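Local coordinates for odorant binding protein (AGAP010409-PA) (Anopheles gambiae, PDB 3L4L), which probably binds odorants as a secreted member of the PBP/GOBP family and holds benzaldehyde in this crystal, at residues C40-I45 with R99-F104. Sequence-based numbering, arbitrary orientation.
Sequences CFVRCI and RAYSAF. With HBX (benzaldehyde), chain B.
Val42 drives its two methyl groups against helix 96-105, one toward each of two aromatic residues. CG1, set anti to the backbone N (chi1 164°), meets Phe104 CB at 3.8 Å, and the two side chains cross at about a right angle; CG2 points instead at the rim of Tyr101, lying near the ring plane with 4.0 Å to CD2. At the next residue, the methylene CB of Arg43 rests on the CB methyl of Ala100 at 3.5 Å, where the helices come closest in register. The axes of the two short segments approach to 8.1 Å and cross at 75°, a spacing consistent with the small alanine side chain at the crossing. Beyond this methylene the extended arginine chain leads away to a salt bridge with Asp54, whereas Tyr101 OH is hydrogen-bonded to Phe32 O, so the guanidinium, through NH2, and the phenol each find a polar partner outside the two segments.

Benzaldehyde lies beside the crossing. Its aldehyde oxygen O1' sits 3.6 Å from Ala100 CB and 3.7 Å from Val42 CG1, while its ring carbon C4 is at the edge of Phe104, 4.0 Å from CD2. Disulfides Cys40-Cys97 and Cys44-Cys11 tie helix 36-48 to helices 96-105 and 5-14, as in the disulfide-braced helical fold of this family. With no hydrogen bond joining the two segments, their direct contact is apolar packing, and of these residues Val42, Ala100 and Phe104 also line one side of the bound benzaldehyde.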
# COMPACT_ATOMS: atom_id res chain seq x y z
N CYS A 40 -3.26 -9.70 -0.36
CA CYS A 40 -4.06 -9.48 0.84
C CYS A 40 -3.23 -8.95 2.00
O CYS A 40 -3.72 -8.18 2.82
CB CYS A 40 -4.79 -10.75 1.25
SG CYS A 40 -6.06 -11.19 0.08
N PHE A 41 -1.98 -9.36 2.06
CA PHE A 41 -1.09 -8.86 3.10
C PHE A 41 -0.88 -7.35 2.91
O PHE A 41 -0.97 -6.57 3.86
CB PHE A 41 0.24 -9.61 3.06
CG PHE A 41 1.23 -9.14 4.09
CD1 PHE A 41 1.15 -9.58 5.40
CD2 PHE A 41 2.26 -8.28 3.74
CE1 PHE A 41 2.07 -9.16 6.35
CE2 PHE A 41 3.18 -7.85 4.68
CZ PHE A 41 3.09 -8.29 5.98
N VAL A 42 -0.61 -6.95 1.68
CA VAL A 42 -0.43 -5.54 1.37
C VAL A 42 -1.68 -4.73 1.71
O VAL A 42 -1.59 -3.66 2.31
CB VAL A 42 -0.05 -5.34 -0.09
CG1 VAL A 42 -0.23 -3.88 -0.49
CG2 VAL A 42 1.38 -5.82 -0.30
N ARG A 43 -2.85 -5.25 1.35
CA ARG A 43 -4.11 -4.62 1.74
C ARG A 43 -4.22 -4.46 3.26
O ARG A 43 -4.59 -3.40 3.76
CB ARG A 43 -5.29 -5.43 1.23
CG ARG A 43 -6.62 -4.95 1.77
CD ARG A 43 -7.79 -5.67 1.12
NE ARG A 43 -9.05 -5.24 1.72
CZ ARG A 43 -9.63 -5.84 2.76
NH1 ARG A 43 -9.06 -6.91 3.32
NH2 ARG A 43 -10.77 -5.37 3.24
N CYS A 44 -3.92 -5.53 3.98
CA CYS A 44 -4.00 -5.50 5.44
C CYS A 44 -3.12 -4.41 6.05
O CYS A 44 -3.55 -3.69 6.94
CB CYS A 44 -3.64 -6.87 6.03
SG CYS A 44 -3.74 -6.93 7.85
N ILE A 45 -1.88 -4.29 5.56
CA ILE A 45 -0.96 -3.28 6.07
C ILE A 45 -1.46 -1.87 5.73
O ILE A 45 -1.36 -0.96 6.55
CB ILE A 45 0.45 -3.41 5.45
CG1 ILE A 45 1.09 -4.77 5.76
CG2 ILE A 45 1.35 -2.27 5.91
CD1 ILE A 45 1.37 -5.01 7.22
N ARG A 99 -7.08 -5.20 -5.79
CA ARG A 99 -7.27 -3.76 -5.93
C ARG A 99 -6.25 -3.01 -5.09
O ARG A 99 -5.63 -2.05 -5.56
CB ARG A 99 -8.69 -3.35 -5.52
CG ARG A 99 -9.01 -1.87 -5.75
CD ARG A 99 -10.34 -1.46 -5.09
NE ARG A 99 -11.44 -2.28 -5.59
CZ ARG A 99 -12.65 -2.32 -5.04
NH1 ARG A 99 -12.91 -1.59 -3.97
NH2 ARG A 99 -13.60 -3.09 -5.55
N ALA A 100 -6.08 -3.44 -3.84
CA ALA A 100 -5.15 -2.78 -2.93
C ALA A 100 -3.73 -2.91 -3.45
O ALA A 100 -2.96 -1.95 -3.46
CB ALA A 100 -5.27 -3.35 -1.53
N TYR A 101 -3.37 -4.10 -3.90
CA TYR A 101 -2.02 -4.33 -4.42
C TYR A 101 -1.75 -3.50 -5.67
O TYR A 101 -0.67 -2.93 -5.84
CB TYR A 101 -1.82 -5.81 -4.70
CG TYR A 101 -0.42 -6.18 -5.10
CD1 TYR A 101 -0.07 -6.34 -6.44
CD2 TYR A 101 0.57 -6.40 -4.13
CE1 TYR A 101 1.20 -6.70 -6.80
CE2 TYR A 101 1.85 -6.76 -4.49
CZ TYR A 101 2.16 -6.91 -5.83
OH TYR A 101 3.43 -7.27 -6.20
N SER A 102 -2.75 -3.41 -6.54
CA SER A 102 -2.62 -2.59 -7.73
C SER A 102 -2.39 -1.12 -7.38
O SER A 102 -1.55 -0.45 -7.98
CB SER A 102 -3.84 -2.77 -8.64
OG SER A 102 -3.74 -1.92 -9.78
N ALA A 103 -3.11 -0.63 -6.37
CA ALA A 103 -2.96 0.76 -5.94
C ALA A 103 -1.57 0.97 -5.34
O ALA A 103 -0.92 1.99 -5.58
CB ALA A 103 -4.03 1.13 -4.92
N PHE A 104 -1.12 -0.01 -4.57
CA PHE A 104 0.20 0.03 -3.96
C PHE A 104 1.30 0.14 -5.02
O PHE A 104 2.33 0.74 -4.78
CB PHE A 104 0.43 -1.22 -3.10
CG PHE A 104 1.84 -1.32 -2.59
CD1 PHE A 104 2.72 -2.25 -3.12
CD2 PHE A 104 2.30 -0.47 -1.59
CE1 PHE A 104 4.03 -2.34 -2.66
CE2 PHE A 104 3.61 -0.56 -1.12
CZ PHE A 104 4.48 -1.49 -1.66
C1' HBX B . -2.70 -0.94 -0.35
O1' HBX B . -2.93 -1.63 0.64
C1 HBX B . -1.76 0.18 -0.21
C2 HBX B . -1.77 1.23 -1.12
C3 HBX B . -0.88 2.29 -0.96
C4 HBX B . 0.00 2.28 0.11
C5 HBX B . 0.01 1.24 1.03
C6 HBX B . -0.87 0.18 0.87